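Long-range contacts in haloacid dehalogenase-like hydrolase (Klebsiella pneumoniae subsp. pneumoniae, PDB 3PGV), which probably acts as a magnesium-dependent phosphatase of the Cof type within the HAD-like hydrolase superfamily, and here carries a calcium ion: residues 165-171 against 199-204; 115-121 against 132-136. One frame throughout, in Å; residues are numbered along the deposited sequence.

Contact 1 (165-171 against 199-204); sequences KVFFTCE and TCLEVM
Lys165 stands opposite Met204 and reaches diagonally to Glu202 where two antiparallel strands, 165-169 and 200-204, run side by side. CB of Lys165 rests 3.7 Å from SE of Met204, the two side chains lying alongside and pointing the same way. With CG set between the backbone N and the carbonyl carbon (chi1 70°) and the chain extended beyond it, CD and CE pass along OE1 of Glu202, and NZ of Lys165 closes a salt bridge to OE1 of Glu202 at 2.6 Å, meeting it from above the carboxylate plane. Gly62 O also accepts from NZ, while Ser196 OG hydrogen-bonds to the other oxygen, OE2, so this buried pair of charges is held at both ends. Backbone bonds join Val166 with Val203 and Phe168 with Leu201 in both directions; Phe168 N to Leu201 O, 2.7 Å, is nearly straight at 174°. These strands are neighbours in the mixed sheet of the cap domain, as in other Cof-type HAD phosphatases, and Glu202 stands about 9 Å from the calcium ion, measured from its side chain. On the face shared with Glu202, Cys200 SG approaches the Phe167 ring obliquely, 3.6 Å from CD2 of Phe167, and Tyr125 meets that ring edge-to-face. On the reverse face, CG2 of Val203 sits at the edge of the Phe168 ring, in its plane and 3.9 Å from CE2 of Phe168. Helix 173-187 packs over this side, with Met183 touching Phe168, Leu201 and Val203. At the far end Cys170 N donates to Thr199 O.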
# COMPACT_ATOMS: atom_id res chain seq x y z
N LYS A 165 0.44 7.47 -8.20
CA LYS A 165 -0.91 6.94 -8.21
C LYS A 165 -1.98 8.02 -8.28
O LYS A 165 -1.75 9.16 -7.90
CB LYS A 165 -1.17 6.01 -7.00
CG LYS A 165 -1.25 6.71 -5.67
CD LYS A 165 -1.67 5.73 -4.59
CE LYS A 165 -2.00 6.41 -3.30
NZ LYS A 165 -2.44 5.46 -2.27
N VAL A 166 -3.15 7.64 -8.80
CA VAL A 166 -4.35 8.46 -8.76
C VAL A 166 -5.38 7.67 -7.96
O VAL A 166 -5.48 6.45 -8.13
CB VAL A 166 -4.89 8.81 -10.19
CG1 VAL A 166 -6.22 9.58 -10.11
CG2 VAL A 166 -3.85 9.59 -10.99
N PHE A 167 -6.08 8.31 -7.02
CA PHE A 167 -7.09 7.61 -6.23
C PHE A 167 -8.39 8.37 -6.11
O PHE A 167 -8.39 9.59 -5.97
CB PHE A 167 -6.55 7.17 -4.86
CG PHE A 167 -5.96 8.26 -3.99
CD1 PHE A 167 -4.67 8.74 -4.22
CD2 PHE A 167 -6.62 8.69 -2.84
CE1 PHE A 167 -4.11 9.70 -3.38
CE2 PHE A 167 -6.04 9.63 -1.99
CZ PHE A 167 -4.79 10.13 -2.27
N PHE A 168 -9.49 7.66 -6.25
CA PHE A 168 -10.82 8.23 -6.25
C PHE A 168 -11.51 7.95 -4.94
O PHE A 168 -11.65 6.78 -4.56
CB PHE A 168 -11.64 7.68 -7.43
CG PHE A 168 -10.94 7.86 -8.76
CD1 PHE A 168 -11.05 9.05 -9.47
CD2 PHE A 168 -10.11 6.86 -9.28
CE1 PHE A 168 -10.36 9.24 -10.67
CE2 PHE A 168 -9.42 7.05 -10.48
CZ PHE A 168 -9.56 8.24 -11.17
N THR A 169 -11.85 9.01 -4.19
CA THR A 169 -12.53 8.87 -2.90
C THR A 169 -14.00 9.18 -3.03
O THR A 169 -14.37 10.14 -3.71
CB THR A 169 -11.82 9.69 -1.79
OG1 THR A 169 -11.76 11.06 -2.19
CG2 THR A 169 -10.39 9.18 -1.49
N CYS A 170 -14.85 8.32 -2.46
CA CYS A 170 -16.31 8.42 -2.53
C CYS A 170 -16.92 7.65 -1.35
O CYS A 170 -16.59 6.49 -1.17
CB CYS A 170 -16.81 7.88 -3.87
SG CYS A 170 -18.62 7.84 -4.03
N GLU A 171 -17.81 8.29 -0.58
CA GLU A 171 -18.47 7.65 0.57
C GLU A 171 -19.32 6.45 0.13
O GLU A 171 -19.46 5.48 0.88
CB GLU A 171 -19.34 8.67 1.33
CG GLU A 171 -18.52 9.75 2.03
CD GLU A 171 -19.33 10.84 2.72
OE1 GLU A 171 -20.12 11.52 2.02
OE2 GLU A 171 -19.10 11.07 3.93
N THR A 199 -14.01 3.04 0.23
CA THR A 199 -14.26 4.40 -0.23
C THR A 199 -13.10 4.98 -1.01
O THR A 199 -13.12 6.17 -1.34
CB THR A 199 -14.59 5.30 0.97
OG1 THR A 199 -13.50 5.23 1.89
CG2 THR A 199 -15.91 4.91 1.65
N CYS A 200 -12.07 4.17 -1.29
CA CYS A 200 -10.89 4.66 -1.99
C CYS A 200 -10.46 3.71 -3.10
O CYS A 200 -9.95 2.62 -2.81
CB CYS A 200 -9.76 4.93 -1.01
SG CYS A 200 -8.32 5.72 -1.75
N LEU A 201 -10.72 4.09 -4.36
CA LEU A 201 -10.36 3.28 -5.53
C LEU A 201 -9.09 3.83 -6.14
O LEU A 201 -9.06 4.98 -6.57
CB LEU A 201 -11.52 3.33 -6.56
CG LEU A 201 -11.34 2.48 -7.84
CD1 LEU A 201 -11.10 1.00 -7.49
CD2 LEU A 201 -12.52 2.64 -8.75
N GLU A 202 -8.01 3.03 -6.12
CA GLU A 202 -6.67 3.49 -6.52
C GLU A 202 -6.21 2.96 -7.85
O GLU A 202 -6.56 1.83 -8.24
CB GLU A 202 -5.65 3.15 -5.43
CG GLU A 202 -6.17 3.47 -4.03
CD GLU A 202 -5.12 3.58 -2.94
OE1 GLU A 202 -3.92 3.60 -3.27
OE2 GLU A 202 -5.52 3.78 -1.78
N VAL A 203 -5.40 3.77 -8.57
CA VAL A 203 -4.86 3.38 -9.87
C VAL A 203 -3.37 3.60 -9.90
O VAL A 203 -2.90 4.72 -9.71
CB VAL A 203 -5.56 4.09 -11.07
CG1 VAL A 203 -5.08 3.52 -12.40
CG2 VAL A 203 -7.08 3.98 -10.96
N MSE A 204 -2.61 2.52 -10.13
CA MSE A 204 -1.17 2.57 -10.31
C MSE A 204 -0.84 2.07 -11.72
O MSE A 204 -1.72 1.54 -12.40
CB MSE A 204 -0.45 1.68 -9.26
CG MSE A 204 -0.37 2.29 -7.86
SE MSE A 204 -2.08 2.42 -6.96
CE MSE A 204 -2.69 0.50 -7.05

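Contact 2 (115-121 against 132-136); sequences RNDPKIV and MNRHR
Arg134 sends its guanidinium into the bend formed by 115-121, where NH2 of Arg134 donates twice to backbone carbonyls: to Arg115 O at 2.9 Å and to Asp117 O at 2.8 Å. Both oxygens are approached from above their carbonyl planes. Arg115 O itself lies close to the guanidinium plane, whereas Asp117 O is tilted from it. A bend at chi3 (106°), with the plane turned about the last torsion (chi4 92°), brings the edge of the Arg134 guanidinium to these oxygens. Ile120 O lies 2.9 Å from NH1 of Arg134. Asp117 O is gripped from opposite faces of its plane, by Arg134 NH2 and by the backbone N of Ile120. The latter bond closes a type I beta turn from Asp117 to Ile120, and an Asx turn overlaps it, with Lys119 N donating to Asp117 OD1; the other carboxylate oxygen, OD2, takes a bond from His175. The turn lies in the loop that follows helix 104-110 and leads into strand 121-126, while 132-136 leaves the neighbouring strand, 129-132, of the same sheet. One water links the two, donating to Ile120 O and accepting from Asn133 ND2 at 2.8 Å; Asn133 OD1 accepts from Thr122 N, which fixes the rotation of the amide. Of the nonpolar contacts, Val121 CG1 meets CG of Met132 at 3.5 Å, and the Val121 branches cross the Arg136 side chain at about a right angle, with CG2 of Val121 3.9 Å from CG of Arg136. Asn133 CB sits over one face of the Arg115 guanidinium, offset toward its rim and 3.4 Å from NH2 of Arg115. The same guanidinium makes a cation-pi contact with Tyr153, donates to Tyr153 O through NH2, and forms a salt bridge with Glu112 through NH1.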
# COMPACT_ATOMS: atom_id res chain seq x y z
N ARG A 115 -14.29 14.32 -13.37
CA ARG A 115 -14.27 15.70 -12.90
C ARG A 115 -15.66 16.17 -12.48
O ARG A 115 -15.80 16.87 -11.46
CB ARG A 115 -13.72 16.63 -13.98
CG ARG A 115 -13.61 18.08 -13.53
CD ARG A 115 -12.18 18.41 -13.29
NE ARG A 115 -11.98 19.23 -12.12
CZ ARG A 115 -10.79 19.53 -11.63
NH1 ARG A 115 -9.69 19.07 -12.22
NH2 ARG A 115 -10.68 20.28 -10.55
N ASN A 116 -16.69 15.81 -13.26
CA ASN A 116 -18.06 16.30 -13.07
C ASN A 116 -18.93 15.39 -12.21
O ASN A 116 -20.14 15.61 -12.13
CB ASN A 116 -18.72 16.58 -14.41
CG ASN A 116 -17.94 17.56 -15.26
OD1 ASN A 116 -17.55 17.25 -16.39
ND2 ASN A 116 -17.60 18.71 -14.69
N ASP A 117 -18.32 14.40 -11.53
CA ASP A 117 -19.09 13.54 -10.63
C ASP A 117 -19.04 14.13 -9.22
O ASP A 117 -18.00 14.09 -8.57
CB ASP A 117 -18.53 12.10 -10.66
CG ASP A 117 -19.45 11.05 -10.05
OD1 ASP A 117 -20.13 11.36 -9.06
OD2 ASP A 117 -19.41 9.90 -10.52
N PRO A 118 -20.14 14.76 -8.74
CA PRO A 118 -20.09 15.38 -7.41
C PRO A 118 -19.84 14.38 -6.27
O PRO A 118 -19.43 14.79 -5.18
CB PRO A 118 -21.46 16.05 -7.28
CG PRO A 118 -22.34 15.29 -8.19
CD PRO A 118 -21.48 14.89 -9.35
N LYS A 119 -20.08 13.08 -6.52
CA LYS A 119 -19.92 12.03 -5.51
C LYS A 119 -18.46 11.59 -5.36
O LYS A 119 -18.09 11.06 -4.31
CB LYS A 119 -20.82 10.81 -5.83
CG LYS A 119 -22.32 11.14 -5.79
CD LYS A 119 -23.19 9.91 -6.13
CE LYS A 119 -23.21 8.87 -5.03
NZ LYS A 119 -24.08 7.72 -5.37
N ILE A 120 -17.62 11.82 -6.40
CA ILE A 120 -16.22 11.38 -6.37
C ILE A 120 -15.23 12.56 -6.30
O ILE A 120 -15.39 13.54 -7.03
CB ILE A 120 -15.90 10.45 -7.57
CG1 ILE A 120 -16.89 9.26 -7.64
CG2 ILE A 120 -14.44 9.97 -7.52
CD1 ILE A 120 -16.80 8.41 -8.98
N VAL A 121 -14.21 12.45 -5.46
CA VAL A 121 -13.08 13.38 -5.44
C VAL A 121 -11.85 12.67 -6.06
O VAL A 121 -11.57 11.51 -5.72
CB VAL A 121 -12.77 13.90 -3.99
CG1 VAL A 121 -11.45 14.67 -3.96
CG2 VAL A 121 -13.91 14.76 -3.46
N MSE A 132 -5.68 17.43 -5.41
CA MSE A 132 -7.09 17.09 -5.28
C MSE A 132 -7.88 17.97 -6.25
O MSE A 132 -7.54 19.14 -6.41
CB MSE A 132 -7.54 17.35 -3.85
CG MSE A 132 -8.38 16.28 -3.29
SE MSE A 132 -8.70 16.54 -1.39
CE MSE A 132 -9.51 18.19 -1.43
N ASN A 133 -8.88 17.41 -6.95
CA ASN A 133 -9.63 18.20 -7.95
C ASN A 133 -10.57 19.22 -7.31
O ASN A 133 -10.79 20.28 -7.89
CB ASN A 133 -10.35 17.31 -8.97
CG ASN A 133 -11.43 16.43 -8.40
OD1 ASN A 133 -11.44 16.09 -7.21
ND2 ASN A 133 -12.30 15.93 -9.27
N ARG A 134 -11.07 18.92 -6.10
CA ARG A 134 -11.91 19.85 -5.33
C ARG A 134 -11.94 19.44 -3.86
O ARG A 134 -11.66 18.29 -3.55
CB ARG A 134 -13.33 19.93 -5.92
CG ARG A 134 -14.15 18.69 -5.68
CD ARG A 134 -15.49 18.81 -6.35
NE ARG A 134 -15.57 17.99 -7.55
CZ ARG A 134 -16.02 16.74 -7.55
NH1 ARG A 134 -16.46 16.18 -6.43
NH2 ARG A 134 -16.04 16.04 -8.68
N HIS A 135 -12.29 20.37 -2.96
CA HIS A 135 -12.40 20.08 -1.52
C HIS A 135 -13.35 18.91 -1.27
O HIS A 135 -14.41 18.82 -1.92
CB HIS A 135 -12.91 21.32 -0.75
CG HIS A 135 -12.00 22.50 -0.84
ND1 HIS A 135 -10.83 22.56 -0.11
CD2 HIS A 135 -12.16 23.67 -1.51
CE1 HIS A 135 -10.29 23.74 -0.39
NE2 HIS A 135 -11.06 24.45 -1.22
N ARG A 136 -12.98 17.99 -0.36
CA ARG A 136 -13.81 16.83 -0.04
C ARG A 136 -15.06 17.24 0.75
O ARG A 136 -16.17 17.01 0.29
CB ARG A 136 -13.01 15.77 0.74
CG ARG A 136 -11.91 15.11 -0.08
CD ARG A 136 -11.39 13.88 0.62
NE ARG A 136 -10.16 13.38 0.01
CZ ARG A 136 -9.48 12.34 0.47
NH1 ARG A 136 -9.91 11.67 1.53
NH2 ARG A 136 -8.36 11.97 -0.11
O HOH W 1 -13.87 13.59 -9.28

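Overall arrangement
Contact 1 pairs two strands of a six-stranded mixed sheet, and contact 2 joins the loops at the ends of two others; their centres are 11 Å apart. They come in series: contact 2 closes at 136 before contact 1 opens at 165. Strand 121-126 lies between 129-132 and 163-169 and connects the two contacts, Val121 N standing 2.9 Å from Thr169 O in a probable hydrogen bond. Ile120 CG2 packs on Phe168 CB at 3.6 Å, and helix 173-187 touches side chains from both contacts. Both lie in the sheet-bearing cap domain, as in Cof-type relatives: contact 1 is buried and nearer the calcium site, contact 2 partly buried, about 23 Å from the chain's centre to its own.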